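Nonribosomal peptide synthase (Streptomyces sp. MJ635-86F5, PDB 5JJP) adenylates aliphatic beta-amino acids as a member of the AMP-binding enzyme family and probably uses ATP to do so. Local coordinates at residues A[45-49]-A[245-250]; A[80-85]-A[169-173]. All coordinates share one frame; numbering follows the deposited sequence.

In the fold
Contact 1 and contact 2 lie in different parts of the layered alpha-beta fold, with centres about 33 Å apart and nearest atoms about 22 Å apart. Along the chain, contact 2 is nested inside the long loop that contact 1 closes: 45-49, 80-85, 169-173 and then 245-250. Contact 1 is buried and ties the strand pair 46-51 and 57-61 to strand 247-250, an outermost strand of the six-stranded mixed sheet, in the interior. Contact 2 joins two connecting loops at the periphery, one between helix 62-77 and strand 87-90, the other leading to strand 181-186. Helix 62-77 relates them, packing on Ala47 and Ile48 and leading into 80-85.

Contact 1: residues A[45-49]-A[245-250]; sequences KPAIV and GATAVP
Lys45 stretches across to the start of strand 247-250, where its NZ donates to Thr247 OG1 at 3.0 Å and also to the carbonyl of Pro219. A chi1 of 173° swings CG away from the backbone N and sends the chain out toward 245-250; its later bends lay CE beside the carbonyl O of Gly245, a residue whose positive phi ends helix 232-243 in a Schellman motif. Pro46 supplies its carbonyl: Thr247 OG1 donates to Pro46 O at 2.7 Å, arriving tilted out of the carbonyl plane. The threonine hydroxyl thus receives from the lysine and gives to the proline carbonyl, which fixes its rotation. Ala47 turns its methyl the other way, onto helices 62-77 and 232-243, while its O accepts from Ala248 N in a nearly straight bond of 2.7 Å. The strand bends at this point, and two successive residues, Ala47 and Ile48, sit across from the single Val60, a classic bulge against strand 57-61. From the second bulge residue a single parallel bridge pairs Ile48 with Ala248, an example of a small antiparallel unit joining the margin of a larger mixed sheet through a few backbone bonds. Ile48 CA-H points at Ala248 O, 3.2 Å away, and its side chain crosses that of Pro250 at about a right angle, CG2 nearest to CD. Val49 completes the bridge, its N donating to Ala248 O at 3.0 Å. One of its methyls, CG2, meets Thr247 CG2 at 3.6 Å, while CB packs against Val249 CG2 at 3.9 Å; Leu57 and Phe59 of the neighbouring strand cover Val49 as well.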
loop_
_atom_site.group_PDB
_atom_site.type_symbol
_atom_site.label_atom_id
_atom_site.label_comp_id
_atom_site.label_asym_id
_atom_site.label_seq_id
_atom_site.Cartn_x
_atom_site.Cartn_y
_atom_site.Cartn_z
ATOM N N LYS A 45 -13.879 18.107 -3.098
ATOM C CA LYS A 45 -12.430 18.196 -2.893
ATOM C C LYS A 45 -11.690 17.271 -3.846
ATOM O O LYS A 45 -12.191 16.206 -4.179
ATOM C CB LYS A 45 -12.094 17.777 -1.460
ATOM C CG LYS A 45 -10.614 17.642 -1.122
ATOM C CD LYS A 45 -10.457 17.094 0.282
ATOM C CE LYS A 45 -9.221 17.611 1.030
ATOM N NZ LYS A 45 -7.864 17.255 0.569
ATOM N N PRO A 46 -10.479 17.660 -4.280
ATOM C CA PRO A 46 -9.647 16.777 -5.077
ATOM C C PRO A 46 -9.173 15.523 -4.307
ATOM O O PRO A 46 -8.604 15.635 -3.242
ATOM C CB PRO A 46 -8.453 17.654 -5.460
ATOM C CG PRO A 46 -8.945 19.063 -5.295
ATOM C CD PRO A 46 -9.899 19.006 -4.149
ATOM N N ALA A 47 -9.383 14.354 -4.902
ATOM C CA ALA A 47 -8.992 13.057 -4.340
ATOM C C ALA A 47 -7.682 12.662 -4.926
ATOM O O ALA A 47 -6.788 12.213 -4.221
ATOM C CB ALA A 47 -10.045 12.010 -4.684
ATOM N N ILE A 48 -7.585 12.833 -6.237
ATOM C CA ILE A 48 -6.383 12.592 -7.016
ATOM C C ILE A 48 -6.038 13.783 -7.888
ATOM O O ILE A 48 -6.858 14.263 -8.635
ATOM C CB ILE A 48 -6.562 11.386 -7.941
ATOM C CG1 ILE A 48 -6.373 10.111 -7.130
ATOM C CG2 ILE A 48 -5.344 11.079 -8.747
ATOM C CD1 ILE A 48 -7.518 9.432 -6.538
ATOM N N VAL A 49 -4.759 14.114 -7.901
ATOM C CA VAL A 49 -4.210 15.088 -8.803
ATOM C C VAL A 49 -3.250 14.389 -9.762
ATOM O O VAL A 49 -2.477 13.546 -9.339
ATOM C CB VAL A 49 -3.465 16.176 -7.991
ATOM C CG1 VAL A 49 -2.765 17.136 -8.905
ATOM C CG2 VAL A 49 -4.452 16.925 -7.110
ATOM N N GLY A 245 -8.955 11.284 3.889
ATOM C CA GLY A 245 -9.765 12.338 3.309
ATOM C C GLY A 245 -8.887 13.371 2.666
ATOM O O GLY A 245 -9.345 14.524 2.506
ATOM N N ALA A 246 -7.643 12.996 2.325
ATOM C CA ALA A 246 -6.690 13.959 1.789
ATOM C C ALA A 246 -6.635 13.886 0.270
ATOM O O ALA A 246 -7.545 13.407 -0.328
ATOM C CB ALA A 246 -5.293 13.718 2.413
ATOM N N THR A 247 -5.543 14.352 -0.337
ATOM C CA THR A 247 -5.410 14.406 -1.790
ATOM C C THR A 247 -4.158 13.636 -2.234
ATOM O O THR A 247 -3.045 13.967 -1.805
ATOM C CB THR A 247 -5.269 15.851 -2.300
ATOM O OG1 THR A 247 -6.426 16.630 -1.934
ATOM C CG2 THR A 247 -5.177 15.861 -3.777
ATOM N N ALA A 248 -4.344 12.628 -3.072
ATOM C CA ALA A 248 -3.246 11.765 -3.459
ATOM C C ALA A 248 -2.689 12.200 -4.822
ATOM O O ALA A 248 -3.427 12.473 -5.738
ATOM C CB ALA A 248 -3.732 10.330 -3.561
ATOM N N VAL A 249 -1.375 12.319 -4.906
ATOM C CA VAL A 249 -0.695 12.785 -6.109
ATOM C C VAL A 249 0.399 11.769 -6.493
ATOM O O VAL A 249 1.550 11.898 -6.089
ATOM C CB VAL A 249 -0.046 14.156 -5.875
ATOM C CG1 VAL A 249 0.366 14.757 -7.210
ATOM C CG2 VAL A 249 -0.990 15.093 -5.110
ATOM N N PRO A 250 0.048 10.766 -7.271
ATOM C CA PRO A 250 1.031 9.839 -7.755
ATOM C C PRO A 250 2.050 10.599 -8.563
ATOM O O PRO A 250 1.669 11.466 -9.344
ATOM C CB PRO A 250 0.227 8.943 -8.692
ATOM C CG PRO A 250 -1.179 9.050 -8.205
ATOM C CD PRO A 250 -1.302 10.468 -7.788
#

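Contact 2: residues A[80-85]-A[169-173]; sequences GLDVGD and RVRRR
Leu81 O is gripped side-on by Arg171, whose NE (2.9 Å) and NH2 (3.0 Å) both reach this one oxygen from the same face of its carbonyl plane. The extended arginine also lays a guanidinium face over Gly80 CA, and its NH2 has a second partner in Asp77. Asp82 holds the opposing backbone: OD2 accepts from Arg172 N at 2.9 Å on its syn side, tilted out of the carboxylate plane, and OD1 takes Arg173 N at 3.2 Å with its syn lone pair. An asparagine here would probably leave one of these two amides without its acceptor, since the side-chain NH2 cannot accept. Asp85, at the end of the type II turn from Asp82, forms a salt bridge from OD2 to Arg169 NH1 at 2.8 Å, although the hydrogen bond within it is weak. That same OD2 accepts from Asp82 N, tying the turn together. Leu81 CD2 lies over the centre of the Arg169 guanidinium; Val83 CG1 sits over one face of the Arg173 guanidinium, off toward its rim, and that group's nitrogens bind Gln175 and Asp180. Arg169, Arg171 and Arg173 each have a carboxylate partner (Asp85, Asp77 and Asp180), which probably offsets part of the positive charge of this arginine-rich loop.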
loop_
_atom_site.group_PDB
_atom_site.type_symbol
_atom_site.label_atom_id
_atom_site.label_comp_id
_atom_site.label_asym_id
_atom_site.label_seq_id
_atom_site.Cartn_x
_atom_site.Cartn_y
_atom_site.Cartn_z
ATOM N N GLY A 80 -19.343 -11.300 -15.931
ATOM C CA GLY A 80 -19.787 -12.550 -15.325
ATOM C C GLY A 80 -18.767 -13.203 -14.426
ATOM O O GLY A 80 -18.950 -14.372 -14.084
ATOM N N LEU A 81 -17.715 -12.482 -14.025
ATOM C CA LEU A 81 -16.720 -13.078 -13.120
ATOM C C LEU A 81 -17.316 -13.299 -11.722
ATOM O O LEU A 81 -18.201 -12.570 -11.322
ATOM C CB LEU A 81 -15.461 -12.242 -13.027
ATOM C CG LEU A 81 -14.757 -11.911 -14.346
ATOM C CD1 LEU A 81 -13.585 -10.986 -14.028
ATOM C CD2 LEU A 81 -14.233 -13.168 -14.998
ATOM N N ASP A 82 -16.765 -14.256 -10.989
ATOM C CA ASP A 82 -17.226 -14.592 -9.646
ATOM C C ASP A 82 -16.358 -13.923 -8.570
ATOM O O ASP A 82 -15.181 -13.663 -8.833
ATOM C CB ASP A 82 -17.112 -16.117 -9.449
ATOM C CG ASP A 82 -18.142 -16.686 -8.468
ATOM O OD1 ASP A 82 -18.991 -15.944 -7.945
ATOM O OD2 ASP A 82 -18.129 -17.917 -8.280
ATOM N N VAL A 83 -16.930 -13.652 -7.381
ATOM C CA VAL A 83 -16.160 -13.162 -6.270
ATOM C C VAL A 83 -15.031 -14.172 -6.067
ATOM O O VAL A 83 -15.283 -15.378 -6.019
ATOM C CB VAL A 83 -17.032 -13.062 -4.992
ATOM C CG1 VAL A 83 -16.180 -12.825 -3.741
ATOM C CG2 VAL A 83 -18.125 -11.987 -5.143
ATOM N N GLY A 84 -13.796 -13.675 -5.899
ATOM C CA GLY A 84 -12.598 -14.499 -5.799
ATOM C C GLY A 84 -11.705 -14.547 -7.030
ATOM O O GLY A 84 -10.497 -14.795 -6.946
ATOM N N ASP A 85 -12.302 -14.366 -8.195
ATOM C CA ASP A 85 -11.533 -14.459 -9.441
ATOM C C ASP A 85 -10.524 -13.349 -9.478
ATOM O O ASP A 85 -10.866 -12.205 -9.208
ATOM C CB ASP A 85 -12.478 -14.376 -10.672
ATOM C CG ASP A 85 -13.332 -15.606 -10.840
ATOM O OD1 ASP A 85 -13.057 -16.612 -10.157
ATOM O OD2 ASP A 85 -14.267 -15.588 -11.673
ATOM N N ARG A 169 -18.480 -19.088 -17.008
ATOM C CA ARG A 169 -18.384 -19.790 -15.741
ATOM C C ARG A 169 -19.734 -19.736 -15.074
ATOM O O ARG A 169 -20.543 -18.871 -15.398
ATOM C CB ARG A 169 -17.334 -19.112 -14.859
ATOM C CG ARG A 169 -17.776 -17.721 -14.379
ATOM C CD ARG A 169 -16.594 -16.847 -13.982
ATOM N NE ARG A 169 -15.694 -16.657 -15.099
ATOM C CZ ARG A 169 -14.378 -16.826 -15.075
ATOM N NH1 ARG A 169 -13.731 -17.146 -13.970
ATOM N NH2 ARG A 169 -13.696 -16.633 -16.184
ATOM N N VAL A 170 -19.973 -20.605 -14.106
ATOM C CA VAL A 170 -21.176 -20.467 -13.250
ATOM C C VAL A 170 -20.755 -19.781 -11.952
ATOM O O VAL A 170 -19.789 -20.192 -11.326
ATOM C CB VAL A 170 -21.825 -21.831 -12.981
ATOM C CG1 VAL A 170 -22.189 -22.489 -14.306
ATOM C CG2 VAL A 170 -20.890 -22.781 -12.225
ATOM N N ARG A 171 -21.451 -18.710 -11.579
ATOM C CA ARG A 171 -21.196 -18.017 -10.335
ATOM C C ARG A 171 -21.716 -18.759 -9.118
ATOM O O ARG A 171 -22.818 -19.284 -9.130
ATOM C CB ARG A 171 -21.837 -16.638 -10.360
ATOM C CG ARG A 171 -21.054 -15.620 -11.181
ATOM C CD ARG A 171 -21.817 -14.309 -11.166
ATOM N NE ARG A 171 -20.983 -13.225 -11.665
ATOM C CZ ARG A 171 -21.420 -12.025 -12.016
ATOM N NH1 ARG A 171 -22.713 -11.737 -11.950
ATOM N NH2 ARG A 171 -20.548 -11.102 -12.415
ATOM N N ARG A 172 -20.897 -18.831 -8.074
ATOM C CA ARG A 172 -21.256 -19.567 -6.871
ATOM C C ARG A 172 -21.320 -18.687 -5.639
ATOM O O ARG A 172 -21.709 -19.136 -4.573
ATOM C CB ARG A 172 -20.260 -20.710 -6.672
ATOM C CG ARG A 172 -20.126 -21.585 -7.924
ATOM C CD ARG A 172 -19.215 -22.776 -7.681
ATOM N NE ARG A 172 -19.209 -23.801 -8.723
ATOM C CZ ARG A 172 -18.397 -24.863 -8.712
ATOM N NH1 ARG A 172 -17.530 -25.043 -7.705
ATOM N NH2 ARG A 172 -18.448 -25.748 -9.719
ATOM N N ARG A 173 -20.896 -17.432 -5.779
ATOM C CA ARG A 173 -20.846 -16.514 -4.654
ATOM C C ARG A 173 -21.879 -15.444 -4.896
ATOM O O ARG A 173 -21.983 -14.922 -6.022
ATOM C CB ARG A 173 -19.451 -15.889 -4.533
ATOM C CG ARG A 173 -18.387 -16.834 -3.978
ATOM C CD ARG A 173 -18.577 -17.127 -2.502
ATOM N NE ARG A 173 -18.773 -15.892 -1.750
ATOM C CZ ARG A 173 -17.805 -15.132 -1.244
ATOM N NH1 ARG A 173 -16.544 -15.486 -1.322
ATOM N NH2 ARG A 173 -18.128 -14.022 -0.578
HETATM O O HOH W 1 -21.314 -15.927 -15.020
HETATM O O HOH W 2 -14.672 -18.809 -11.042
#